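Long-range contacts in coenzyme A transferase (Yersinia pestis, PDB 3S8D), which probably transfers coenzyme A between carboxylic acids such as acetate, and has been seen to hold coenzyme A, one molecule covalently: residues A53-L58 and G82-R87; D142-T147 and R174-E179; C237-V242 and I261-L266; A337-D342 and V391-P396. All coordinates share one frame; numbering follows the deposited sequence.

Contact 1 (A53-L58 and G82-R87); sequences ALLKAL and GDTILR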
loop_
_atom_site.group_PDB
_atom_site.type_symbol
_atom_site.label_atom_id
_atom_site.label_comp_id
_atom_site.label_asym_id
_atom_site.label_seq_id
_atom_site.Cartn_x
_atom_site.Cartn_y
_atom_site.Cartn_z
ATOM N N ALA A 53 30.722 19.230 9.533
ATOM C CA ALA A 53 32.127 19.075 9.919
ATOM C C ALA A 53 32.572 17.612 9.853
ATOM O O ALA A 53 33.648 17.299 9.343
ATOM C CB ALA A 53 32.377 19.655 11.306
ATOM N N LEU A 54 31.735 16.721 10.372
ATOM C CA LEU A 54 31.985 15.290 10.255
ATOM C C LEU A 54 32.055 14.861 8.782
ATOM O O LEU A 54 32.876 14.014 8.406
ATOM C CB LEU A 54 30.896 14.512 10.995
ATOM C CG LEU A 54 31.077 14.505 12.515
ATOM C CD1 LEU A 54 29.830 13.985 13.248
ATOM C CD2 LEU A 54 32.333 13.701 12.905
ATOM N N LEU A 55 31.202 15.458 7.954
ATOM C CA LEU A 55 31.138 15.109 6.539
ATOM C C LEU A 55 32.331 15.665 5.774
ATOM O O LEU A 55 32.958 14.950 4.977
ATOM C CB LEU A 55 29.821 15.581 5.913
ATOM C CG LEU A 55 28.594 14.839 6.453
ATOM C CD1 LEU A 55 27.296 15.363 5.842
ATOM C CD2 LEU A 55 28.741 13.332 6.230
ATOM N N LYS A 56 32.639 16.937 6.010
ATOM C CA LYS A 56 33.831 17.513 5.419
ATOM C C LYS A 56 35.053 16.659 5.781
ATOM O O LYS A 56 35.853 16.311 4.919
ATOM C CB LYS A 56 34.023 18.959 5.865
ATOM C CG LYS A 56 35.230 19.631 5.208
ATOM C CD LYS A 56 35.391 21.096 5.619
ATOM C CE LYS A 56 36.623 21.718 4.958
ATOM N NZ LYS A 56 36.783 23.147 5.358
ATOM N N ALA A 57 35.175 16.289 7.049
ATOM C CA ALA A 57 36.280 15.428 7.470
ATOM C C ALA A 57 36.312 14.093 6.725
ATOM O O ALA A 57 37.384 13.557 6.451
ATOM C CB ALA A 57 36.232 15.190 8.975
ATOM N N LEU A 58 35.140 13.548 6.414
ATOM C CA LEU A 58 35.057 12.256 5.730
ATOM C C LEU A 58 35.363 12.396 4.243
ATOM O O LEU A 58 36.071 11.569 3.658
ATOM C CB LEU A 58 33.664 11.654 5.902
ATOM C CG LEU A 58 33.386 10.313 5.226
ATOM C CD1 LEU A 58 34.130 9.181 5.938
ATOM C CD2 LEU A 58 31.886 10.060 5.238
ATOM N N GLY A 82 25.774 16.752 -0.246
ATOM C CA GLY A 82 25.945 17.011 -1.663
ATOM C C GLY A 82 27.320 17.575 -1.968
ATOM O O GLY A 82 28.019 17.086 -2.860
ATOM N N ASP A 83 27.707 18.594 -1.202
ATOM C CA ASP A 83 28.913 19.363 -1.482
ATOM C C ASP A 83 30.164 18.776 -0.824
ATOM O O ASP A 83 31.276 19.278 -1.023
ATOM C CB ASP A 83 28.717 20.827 -1.079
ATOM C CG ASP A 83 27.574 21.494 -1.840
ATOM O OD1 ASP A 83 27.292 21.081 -2.993
ATOM O OD2 ASP A 83 26.955 22.434 -1.290
ATOM N N THR A 84 29.989 17.714 -0.043
ATOM C CA THR A 84 31.136 17.048 0.584
ATOM C C THR A 84 31.284 15.625 0.072
ATOM O O THR A 84 31.695 15.395 -1.057
ATOM C CB THR A 84 31.032 17.011 2.135
ATOM O OG1 THR A 84 29.809 16.368 2.529
ATOM C CG2 THR A 84 31.073 18.431 2.715
ATOM N N ILE A 85 30.942 14.674 0.928
ATOM C CA ILE A 85 31.082 13.255 0.627
ATOM C C ILE A 85 30.288 12.718 -0.579
ATOM O O ILE A 85 30.499 11.563 -0.974
ATOM C CB ILE A 85 30.645 12.442 1.822
ATOM C CG1 ILE A 85 29.126 12.550 1.981
ATOM C CG2 ILE A 85 31.346 12.953 3.060
ATOM C CD1 ILE A 85 28.577 11.569 2.986
ATOM N N LEU A 86 29.373 13.509 -1.147
ATOM C CA LEU A 86 28.662 13.058 -2.351
ATOM C C LEU A 86 29.055 13.848 -3.599
ATOM O O LEU A 86 28.326 13.841 -4.605
ATOM C CB LEU A 86 27.143 13.079 -2.168
ATOM C CG LEU A 86 26.615 12.290 -0.968
ATOM C CD1 LEU A 86 25.106 12.485 -0.834
ATOM C CD2 LEU A 86 26.992 10.806 -1.075
ATOM N N ARG A 87 30.209 14.513 -3.532
ATOM C CA ARG A 87 30.812 15.103 -4.725
ATOM C C ARG A 87 31.118 14.004 -5.749
ATOM O O ARG A 87 31.593 12.916 -5.392
ATOM C CB ARG A 87 32.090 15.877 -4.379
ATOM C CG ARG A 87 31.859 17.353 -4.039
ATOM C CD ARG A 87 33.184 18.114 -3.898
ATOM N NE ARG A 87 34.181 17.372 -3.120
ATOM C CZ ARG A 87 34.425 17.551 -1.817
ATOM N NH1 ARG A 87 33.745 18.460 -1.117
ATOM N NH2 ARG A 87 35.357 16.822 -1.203
#
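Ile-85 plugs into the flank of helix 52-63 between Leu-55 and Leu-58, and apolar packing accounts for most of this contact. Its two methyl-bearing branches divide the work. CG2 sits beside Leu-58, 3.7 Å from Leu-58 CD2, while the tip of the other branch, Ile-85 CD1, meets Leu-55 CD2 at the same 3.7 Å. With chi1 at 71°, CG1 stands between the backbone N and the carbonyl carbon, which spreads the branches, CD1 going to Leu-55 and CG2 lying between Leu-55 and Leu-58. Ile-85 CG2 also presses on the helix backbone, 3.2 Å from Leu-55 O.

The neighbouring Thr-84 uses both its branches as well. Its hydroxyl touches carbon across the contact, OG1 to Leu-55 CB at 3.5 Å, but its polar partner is Ile-80 O, in helix 79-82. The methyl lies against the backbone of Lys-56, Thr-84 CG2 to Lys-56 N at 3.9 Å, and the rest of Lys-56 runs off fully extended toward solvent.

The two segments are not hydrogen-bonded to each other; the loop makes bonds of its own. A type I beta turn from Thr-84 to Arg-87 is closed by Arg-87 N to Thr-84 O, 3.0 Å. The Arg-87 guanidinium then folds back with one face over Thr-84 O and gives a weak bond from NH1 to Asp-83 O.

Leu-55, Leu-58 and Ile-85 also touch Met-44 or Leu-42 of strand 41-44. This is the layering of a Rossmann-like alpha/beta domain: a crossover helix on its parallel sheet, its flank covered by the loop that leads to strand 94-98.

Contact 2 (D142-T147 and R174-E179); sequences DTFMHT and RRFIVE
Phe-144 and Phe-176 sit side by side in register on neighbouring parallel strands, and the contact is tightly packed here. Their rings point the same way, planes 32° apart and centroids 5.8 Å apart, an oblique pair with Phe-144 CD2 3.6 Å from Phe-176 CE1. The edge of the Phe-176 ring reaches further across, to Phe-144 O and to His-146 CB, and Val-178 CG1 leans on one of its faces. Beneath the rings the backbones are joined by nearly straight bonds: Phe-144 N to Arg-175 O and Ile-177 N to Phe-144 O are both 2.9 Å with 170° at the hydrogen. His-146 continues the pattern, its N bonding Ile-177 O and its O taking Glu-179 N. Met-145 and Ile-177 occupy the reverse face, Met-145 CG 3.9 Å from Ile-177 CB, under Leu-54 of helix 52-63.

The N-terminal end is the solvent side. Arg-175 N still bonds Asp-142 O, but the side chains of Asp-142, Arg-174 and Arg-175 are exposed. Arg-175 turns its chain away at chi2 and spends its charge on a salt bridge to Asp-200, beside the next strand. Asp-142 OD1 and Arg-174 NH1 stay 6.2 Å apart, not in contact.

Thr-143 and Met-145 turn their backbone groups to strand 41-44, so strand 143-148 is bonded on both edges. With helix 166-172 lying in the connection and packing on the Phe side, the pair forms a beta-alpha-beta crossover of the Rossmann-like sheet.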
loop_
_atom_site.group_PDB
_atom_site.type_symbol
_atom_site.label_atom_id
_atom_site.label_comp_id
_atom_site.label_asym_id
_atom_site.label_seq_id
_atom_site.Cartn_x
_atom_site.Cartn_y
_atom_site.Cartn_z
ATOM N N ASP A 142 27.048 0.432 10.202
ATOM C CA ASP A 142 28.127 0.296 11.183
ATOM C C ASP A 142 28.442 1.629 11.852
ATOM O O ASP A 142 28.873 1.668 13.020
ATOM C CB ASP A 142 29.390 -0.272 10.530
ATOM C CG ASP A 142 29.171 -1.649 9.946
ATOM O OD1 ASP A 142 29.213 -2.635 10.726
ATOM O OD2 ASP A 142 28.952 -1.732 8.711
ATOM N N THR A 143 28.221 2.716 11.107
ATOM C CA THR A 143 28.463 4.061 11.620
ATOM C C THR A 143 27.291 4.981 11.329
ATOM O O THR A 143 26.845 5.089 10.181
ATOM C CB THR A 143 29.744 4.698 11.021
ATOM O OG1 THR A 143 30.750 3.695 10.844
ATOM C CG2 THR A 143 30.281 5.800 11.937
ATOM N N PHE A 144 26.788 5.642 12.370
ATOM C CA PHE A 144 25.728 6.625 12.185
ATOM C C PHE A 144 26.212 7.983 12.645
ATOM O O PHE A 144 26.773 8.100 13.726
ATOM C CB PHE A 144 24.448 6.220 12.937
ATOM C CG PHE A 144 23.250 7.062 12.578
ATOM C CD1 PHE A 144 22.725 7.033 11.289
ATOM C CD2 PHE A 144 22.647 7.884 13.523
ATOM C CE1 PHE A 144 21.630 7.812 10.956
ATOM C CE2 PHE A 144 21.539 8.656 13.193
ATOM C CZ PHE A 144 21.039 8.621 11.911
HETATM N N MSE A 145 25.986 9.014 11.832
HETATM C CA MSE A 145 26.459 10.358 12.173
HETATM C C MSE A 145 25.317 11.370 12.093
HETATM O O MSE A 145 24.580 11.413 11.097
HETATM C CB MSE A 145 27.653 10.787 11.290
HETATM C CG MSE A 145 28.835 9.822 11.359
HETATM SE SE MSE A 145 30.395 10.426 10.619
HETATM C CE MSE A 145 29.742 11.329 9.194
ATOM N N HIS A 146 25.178 12.183 13.139
ATOM C CA HIS A 146 24.015 13.053 13.277
ATOM C C HIS A 146 24.385 14.341 14.010
ATOM O O HIS A 146 25.057 14.296 15.041
ATOM C CB HIS A 146 22.916 12.304 14.058
ATOM C CG HIS A 146 21.525 12.811 13.804
ATOM N ND1 HIS A 146 21.108 14.069 14.187
ATOM C CD2 HIS A 146 20.463 12.232 13.193
ATOM C CE1 HIS A 146 19.844 14.240 13.830
ATOM N NE2 HIS A 146 19.431 13.139 13.225
ATOM N N THR A 147 23.967 15.487 13.473
ATOM C CA THR A 147 24.027 16.728 14.231
ATOM C C THR A 147 23.067 16.620 15.418
ATOM O O THR A 147 22.044 15.931 15.342
ATOM C CB THR A 147 23.596 17.946 13.400
ATOM O OG1 THR A 147 24.331 17.999 12.166
ATOM C CG2 THR A 147 23.838 19.220 14.186
ATOM N N ARG A 174 27.002 0.360 15.184
ATOM C CA ARG A 174 28.000 -0.005 16.187
ATOM C C ARG A 174 28.662 1.249 16.780
ATOM O O ARG A 174 29.018 1.262 17.954
ATOM C CB ARG A 174 29.044 -0.984 15.624
ATOM C CG ARG A 174 30.181 -1.364 16.598
ATOM C CD ARG A 174 31.034 -2.543 16.061
ATOM N NE ARG A 174 32.404 -2.558 16.595
ATOM C CZ ARG A 174 33.395 -1.775 16.152
ATOM N NH1 ARG A 174 33.172 -0.895 15.174
ATOM N NH2 ARG A 174 34.614 -1.857 16.690
ATOM N N ARG A 175 28.792 2.308 15.981
ATOM C CA ARG A 175 29.358 3.570 16.472
ATOM C C ARG A 175 28.504 4.773 16.081
ATOM O O ARG A 175 28.080 4.921 14.914
ATOM C CB ARG A 175 30.796 3.784 15.976
ATOM C CG ARG A 175 31.796 2.760 16.488
ATOM C CD ARG A 175 32.430 3.181 17.798
ATOM N NE ARG A 175 33.192 2.086 18.391
ATOM C CZ ARG A 175 32.764 1.336 19.406
ATOM N NH1 ARG A 175 31.577 1.569 19.961
ATOM N NH2 ARG A 175 33.528 0.354 19.878
ATOM N N PHE A 176 28.274 5.650 17.053
ATOM C CA PHE A 176 27.402 6.801 16.844
ATOM C C PHE A 176 28.181 8.111 17.070
ATOM O O PHE A 176 28.714 8.345 18.160
ATOM C CB PHE A 176 26.193 6.698 17.789
ATOM C CG PHE A 176 25.213 7.807 17.646
ATOM C CD1 PHE A 176 25.067 8.468 16.445
ATOM C CD2 PHE A 176 24.440 8.198 18.717
ATOM C CE1 PHE A 176 24.163 9.490 16.306
ATOM C CE2 PHE A 176 23.525 9.232 18.593
ATOM C CZ PHE A 176 23.384 9.877 17.381
ATOM N N ILE A 177 28.237 8.965 16.049
ATOM C CA ILE A 177 29.046 10.175 16.123
ATOM C C ILE A 177 28.170 11.386 15.923
ATOM O O ILE A 177 27.425 11.478 14.941
ATOM C CB ILE A 177 30.154 10.232 15.028
ATOM C CG1 ILE A 177 30.904 8.901 14.888
ATOM C CG2 ILE A 177 31.119 11.389 15.299
ATOM C CD1 ILE A 177 31.552 8.433 16.162
ATOM N N VAL A 178 28.239 12.319 16.864
ATOM C CA VAL A 178 27.379 13.492 16.822
ATOM C C VAL A 178 28.175 14.786 16.742
ATOM O O VAL A 178 29.220 14.928 17.374
ATOM C CB VAL A 178 26.455 13.549 18.051
ATOM C CG1 VAL A 178 25.550 12.329 18.088
ATOM C CG2 VAL A 178 27.277 13.646 19.326
ATOM N N GLU A 179 27.667 15.729 15.958
ATOM C CA GLU A 179 28.265 17.050 15.863
ATOM C C GLU A 179 27.410 18.041 16.639
ATOM O O GLU A 179 26.368 18.484 16.157
ATOM C CB GLU A 179 28.385 17.484 14.401
ATOM C CG GLU A 179 29.067 18.826 14.208
ATOM C CD GLU A 179 29.211 19.204 12.748
ATOM O OE1 GLU A 179 28.743 18.433 11.883
ATOM O OE2 GLU A 179 29.793 20.271 12.464
#

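Contact 3 (C237-V242 and I261-L266); sequences CLQMGV and IHTEVL
Gln-239 crosses Thr-263 at about a right angle, and its side chain maps the contact atom by atom. CB rests 3.3 Å from His-262 O. CG leaves opposite the backbone N (chi1 177°) and travels across the other segment, 3.6 Å from Thr-263 OG1 and 3.9 Å from Glu-264 N. A bend at chi2, -92°, then turns the amide so that its two ends part company: OE1 accepts from Ser-334 OG, while NE2 serves Asn-336 OD1 and a bridging water, NE2 to that water 3.0 Å.

This water has four partners. It also accepts from Val-265 N, donates to Met-240 O, and pairs with Thr-263 OG1. It thus fills in where the backbones have parted and direct bonding fades to a weak one, Met-240 N to Thr-263 OG1 at 3.4 Å. Nearer the start the strands still meet: Leu-238 pairs with Ile-261, and His-262 N bonds Leu-238 O at 2.9 Å. A second water bridges the segments at the Cys-237 end, donating to Cys-237 O and His-262 O, with Cys-237 SG against His-262 CB.

Glu-264, seen covalently joined to one coenzyme A, has its OE2 bonded by Asn-321. The residues flanking it, Thr-263 and Val-265, are tied through one water to Gln-239 and Met-240. The chemistry suggests that this water-bridged polar network helps to position the backbone that carries the glutamate.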
loop_
_atom_site.group_PDB
_atom_site.type_symbol
_atom_site.label_atom_id
_atom_site.label_comp_id
_atom_site.label_asym_id
_atom_site.label_seq_id
_atom_site.Cartn_x
_atom_site.Cartn_y
_atom_site.Cartn_z
ATOM N N CYS A 237 -6.937 16.563 12.002
ATOM C CA CYS A 237 -5.580 16.225 12.396
ATOM C C CYS A 237 -4.681 16.267 11.155
ATOM O O CYS A 237 -4.702 15.346 10.319
ATOM C CB CYS A 237 -5.560 14.824 13.000
ATOM S SG CYS A 237 -3.969 14.284 13.632
ATOM N N LEU A 238 -3.873 17.309 11.032
ATOM C CA LEU A 238 -3.209 17.543 9.760
ATOM C C LEU A 238 -1.892 16.816 9.529
ATOM O O LEU A 238 -1.051 16.660 10.431
ATOM C CB LEU A 238 -2.948 19.027 9.555
ATOM C CG LEU A 238 -4.092 19.973 9.855
ATOM C CD1 LEU A 238 -3.541 21.391 10.104
ATOM C CD2 LEU A 238 -5.140 19.954 8.729
ATOM N N GLN A 239 -1.739 16.407 8.275
ATOM C CA GLN A 239 -0.450 16.145 7.652
ATOM C C GLN A 239 -0.392 16.994 6.363
ATOM O O GLN A 239 -1.306 16.931 5.520
ATOM C CB GLN A 239 -0.286 14.656 7.328
ATOM C CG GLN A 239 1.017 14.338 6.606
ATOM C CD GLN A 239 0.858 14.381 5.084
ATOM O OE1 GLN A 239 -0.194 14.022 4.551
ATOM N NE2 GLN A 239 1.904 14.817 4.385
HETATM N N MSE A 240 0.650 17.816 6.243
HETATM C CA MSE A 240 0.873 18.640 5.053
HETATM C C MSE A 240 2.185 18.234 4.393
HETATM O O MSE A 240 3.173 17.975 5.078
HETATM C CB MSE A 240 0.963 20.127 5.429
HETATM C CG MSE A 240 -0.189 20.665 6.296
HETATM SE SE MSE A 240 -1.769 20.933 5.441
HETATM C CE MSE A 240 -1.342 22.276 4.360
ATOM N N GLY A 241 2.216 18.188 3.066
ATOM C CA GLY A 241 3.482 18.028 2.374
ATOM C C GLY A 241 4.332 19.285 2.499
ATOM O O GLY A 241 3.817 20.382 2.761
ATOM N N VAL A 242 5.642 19.129 2.339
ATOM C CA VAL A 242 6.495 20.289 2.134
ATOM C C VAL A 242 6.186 20.815 0.741
ATOM O O VAL A 242 6.035 20.031 -0.208
ATOM C CB VAL A 242 7.999 19.945 2.271
ATOM C CG1 VAL A 242 8.822 20.575 1.136
ATOM C CG2 VAL A 242 8.523 20.388 3.645
ATOM N N ILE A 261 -1.915 17.935 14.824
ATOM C CA ILE A 261 -0.869 17.715 13.846
ATOM C C ILE A 261 -0.341 16.308 14.072
ATOM O O ILE A 261 0.039 15.953 15.199
ATOM C CB ILE A 261 0.266 18.765 13.937
ATOM C CG1 ILE A 261 -0.216 20.103 13.350
ATOM C CG2 ILE A 261 1.531 18.277 13.214
ATOM C CD1 ILE A 261 0.852 21.201 13.310
ATOM N N HIS A 262 -0.392 15.510 13.001
ATOM C CA HIS A 262 0.326 14.236 12.893
ATOM C C HIS A 262 0.835 14.195 11.457
ATOM O O HIS A 262 0.080 13.884 10.524
ATOM C CB HIS A 262 -0.579 13.028 13.167
ATOM C CG HIS A 262 0.152 11.706 13.154
ATOM N ND1 HIS A 262 0.451 11.017 14.309
ATOM C CD2 HIS A 262 0.639 10.975 12.127
ATOM C CE1 HIS A 262 1.095 9.898 13.991
ATOM N NE2 HIS A 262 1.217 9.844 12.677
ATOM N N THR A 263 2.106 14.538 11.286
ATOM C CA THR A 263 2.625 14.863 9.972
ATOM C C THR A 263 3.988 14.180 9.815
ATOM O O THR A 263 4.688 13.942 10.796
ATOM C CB THR A 263 2.719 16.416 9.781
ATOM O OG1 THR A 263 3.012 16.750 8.415
ATOM C CG2 THR A 263 3.816 17.019 10.669
ATOM N N GLU A 264 4.346 13.833 8.587
ATOM C CA GLU A 264 5.665 13.239 8.326
ATOM C C GLU A 264 6.717 14.330 8.546
ATOM O O GLU A 264 7.666 14.174 9.338
ATOM C CB GLU A 264 5.756 12.680 6.887
ATOM C CG GLU A 264 7.157 12.191 6.479
ATOM C CD GLU A 264 7.235 11.706 5.008
ATOM O OE1 GLU A 264 8.010 12.291 4.203
ATOM O OE2 GLU A 264 6.545 10.720 4.662
ATOM N N VAL A 265 6.519 15.447 7.854
ATOM C CA VAL A 265 7.435 16.573 7.953
ATOM C C VAL A 265 6.786 17.788 8.628
ATOM O O VAL A 265 5.713 18.265 8.208
ATOM C CB VAL A 265 7.952 16.969 6.570
ATOM C CG1 VAL A 265 8.991 18.065 6.683
ATOM C CG2 VAL A 265 8.541 15.740 5.884
ATOM N N LEU A 266 7.446 18.291 9.671
ATOM C CA LEU A 266 7.029 19.556 10.238
ATOM C C LEU A 266 7.549 20.726 9.391
ATOM O O LEU A 266 8.763 20.923 9.234
ATOM C CB LEU A 266 7.474 19.674 11.692
ATOM C CG LEU A 266 6.787 20.798 12.475
ATOM C CD1 LEU A 266 5.255 20.665 12.453
ATOM C CD2 LEU A 266 7.320 20.808 13.901
HETATM O O HOH W 1 -2.617 13.349 10.710
HETATM O O HOH W 2 4.344 15.586 5.878
#

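Contact 4 (A337-D342 and V391-P396); sequences ATLQID and VSRIIP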
loop_
_atom_site.group_PDB
_atom_site.type_symbol
_atom_site.label_atom_id
_atom_site.label_comp_id
_atom_site.label_asym_id
_atom_site.label_seq_id
_atom_site.Cartn_x
_atom_site.Cartn_y
_atom_site.Cartn_z
ATOM N N ALA A 337 1.012 17.565 -2.772
ATOM C CA ALA A 337 1.112 18.021 -4.144
ATOM C C ALA A 337 1.572 16.854 -4.999
ATOM O O ALA A 337 2.214 15.937 -4.484
ATOM C CB ALA A 337 2.101 19.173 -4.232
ATOM N N THR A 338 1.215 16.881 -6.286
ATOM C CA THR A 338 1.818 16.026 -7.305
ATOM C C THR A 338 2.068 16.849 -8.568
ATOM O O THR A 338 1.516 17.926 -8.729
ATOM C CB THR A 338 0.927 14.808 -7.678
ATOM O OG1 THR A 338 -0.458 15.191 -7.710
ATOM C CG2 THR A 338 1.124 13.671 -6.685
ATOM N N LEU A 339 2.894 16.338 -9.470
ATOM C CA LEU A 339 3.109 16.992 -10.762
ATOM C C LEU A 339 1.973 16.676 -11.753
ATOM O O LEU A 339 1.294 17.581 -12.248
ATOM C CB LEU A 339 4.458 16.578 -11.367
ATOM C CG LEU A 339 5.745 17.277 -10.922
ATOM C CD1 LEU A 339 6.169 16.853 -9.524
ATOM C CD2 LEU A 339 6.860 16.993 -11.941
ATOM N N GLN A 340 1.769 15.387 -12.035
ATOM C CA GLN A 340 0.725 14.967 -12.963
ATOM C C GLN A 340 -0.347 14.099 -12.313
ATOM O O GLN A 340 -0.061 13.291 -11.424
ATOM C CB GLN A 340 1.332 14.175 -14.108
ATOM C CG GLN A 340 2.677 14.671 -14.568
ATOM C CD GLN A 340 3.215 13.828 -15.699
ATOM O OE1 GLN A 340 3.485 12.632 -15.526
ATOM N NE2 GLN A 340 3.352 14.435 -16.876
ATOM N N ILE A 341 -1.578 14.267 -12.793
ATOM C CA ILE A 341 -2.665 13.325 -12.546
ATOM C C ILE A 341 -3.132 12.781 -13.895
ATOM O O ILE A 341 -3.274 13.550 -14.855
ATOM C CB ILE A 341 -3.847 14.013 -11.848
ATOM C CG1 ILE A 341 -3.427 14.469 -10.450
ATOM C CG2 ILE A 341 -5.065 13.082 -11.795
ATOM C CD1 ILE A 341 -4.418 15.397 -9.798
ATOM N N ASP A 342 -3.344 11.470 -14.000
ATOM C CA ASP A 342 -3.898 10.944 -15.247
ATOM C C ASP A 342 -5.392 10.665 -15.124
ATOM O O ASP A 342 -5.998 10.919 -14.097
ATOM C CB ASP A 342 -3.129 9.725 -15.777
ATOM C CG ASP A 342 -3.394 8.451 -14.978
ATOM O OD1 ASP A 342 -4.394 8.390 -14.228
ATOM O OD2 ASP A 342 -2.600 7.493 -15.121
ATOM N N VAL A 391 1.217 23.617 -20.873
ATOM C CA VAL A 391 1.338 22.195 -20.571
ATOM C C VAL A 391 0.244 21.767 -19.605
ATOM O O VAL A 391 0.040 22.415 -18.585
ATOM C CB VAL A 391 2.711 21.871 -19.958
ATOM C CG1 VAL A 391 2.756 20.419 -19.496
ATOM C CG2 VAL A 391 3.826 22.161 -20.964
ATOM N N SER A 392 -0.477 20.697 -19.936
ATOM C CA SER A 392 -1.497 20.178 -19.018
ATOM C C SER A 392 -0.901 19.177 -18.022
ATOM O O SER A 392 -0.240 18.215 -18.418
ATOM C CB SER A 392 -2.675 19.557 -19.771
ATOM O OG SER A 392 -3.724 19.251 -18.867
ATOM N N ARG A 393 -1.114 19.431 -16.733
ATOM C CA ARG A 393 -0.646 18.538 -15.674
ATOM C C ARG A 393 -1.657 17.414 -15.507
ATOM O O ARG A 393 -1.345 16.341 -14.983
ATOM C CB ARG A 393 -0.432 19.302 -14.361
ATOM C CG ARG A 393 0.722 20.277 -14.432
ATOM C CD ARG A 393 0.930 21.002 -13.120
ATOM N NE ARG A 393 2.153 21.802 -13.141
ATOM C CZ ARG A 393 3.387 21.290 -13.189
ATOM N NH1 ARG A 393 3.575 19.970 -13.235
ATOM N NH2 ARG A 393 4.442 22.098 -13.200
ATOM N N ILE A 394 -2.874 17.667 -15.975
ATOM C CA ILE A 394 -3.842 16.595 -16.136
ATOM C C ILE A 394 -3.596 15.901 -17.471
ATOM O O ILE A 394 -3.863 16.480 -18.527
ATOM C CB ILE A 394 -5.273 17.128 -16.102
ATOM C CG1 ILE A 394 -5.536 17.744 -14.736
ATOM C CG2 ILE A 394 -6.254 16.003 -16.398
ATOM C CD1 ILE A 394 -5.269 16.760 -13.585
ATOM N N ILE A 395 -3.095 14.667 -17.425
ATOM C CA ILE A 395 -2.667 13.962 -18.637
ATOM C C ILE A 395 -3.495 12.692 -18.870
ATOM O O ILE A 395 -4.244 12.280 -17.988
ATOM C CB ILE A 395 -1.160 13.618 -18.568
ATOM C CG1 ILE A 395 -0.914 12.389 -17.684
ATOM C CG2 ILE A 395 -0.363 14.819 -18.066
ATOM C CD1 ILE A 395 0.552 11.987 -17.593
ATOM N N PRO A 396 -3.384 12.074 -20.065
ATOM C CA PRO A 396 -4.178 10.864 -20.304
ATOM C C PRO A 396 -3.670 9.678 -19.488
ATOM O O PRO A 396 -4.489 8.918 -18.957
ATOM C CB PRO A 396 -3.963 10.587 -21.796
ATOM C CG PRO A 396 -3.444 11.871 -22.365
ATOM C CD PRO A 396 -2.652 12.496 -21.271
#
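Arg-393 lays its side chain alongside the Leu-339 carbonyl. The chain is extended from CG to NE, so CB, CG and CD all pass the oxygen, CB closest at 3.2 Å from Leu-339 O. The guanidinium then meets that oxygen at its edge, near its plane, through a weak hydrogen bond from NH1 to Leu-339 O, 3.4 Å. Leu-339 CB comes within 4.0 Å of Arg-393 NH1.

One step on, Gln-340 and Ile-395 cross obliquely. Ile-395 holds CG1 between its backbone N and carbonyl carbon (chi1 79°), which swings CD1 over to the glutamine amide. There the methyl is almost evenly spaced from Gln-340 OE1, CD and NE2, nearest OE1 at 3.6 Å. OE1 itself has a weak bond from Asn-348, the residue that faces both Leu-339 and Gln-340 in a classic beta bulge.

Ile-341 and Ile-394 differ in lying side by side, pointing the same way, with Ile-394 CD1 3.5 Å from Ile-341 CB. Between these pairs the backbones run roughly parallel and are pinned at Ile-341: its N bonds Arg-393 O (3.0 Å), and its O receives Ile-395 N (2.8 Å, 165° at the hydrogen). Asp-342 ends the run with its CB near Pro-396 O, while its carboxylate is anchored by Thr-344 and Ile-398 N.

Both Leu-339 and Arg-393 are seen to bind the second coenzyme A. Two backbone bonds join the segments, whereas the guanidinium bond to Leu-339 O is weak; the positive charge of the arginine would probably suit the anionic cofactor.

Contacts 1 and 2 share one layered domain and touch: Leu-54 and Leu-55 of the helix in contact 1 pack on Ile-177 and Met-145 of contact 2, and Ala-53 N probably bonds Glu-179 OE1. One is helix against loop, held by methyl groups; the other is sheet interior, held by regular backbone bonds. Contact 3 is likewise buried but wetter, at the edge of the second sheet. Contact 4 is only partly buried, about 6 Å from contact 3 at the nearest atoms, and mixes two backbone bonds with a partly exposed arginine. Contacts 3 and 4 hold coenzyme A-binding residues; contacts 1 and 2 hold none and lie in the N-terminal domain.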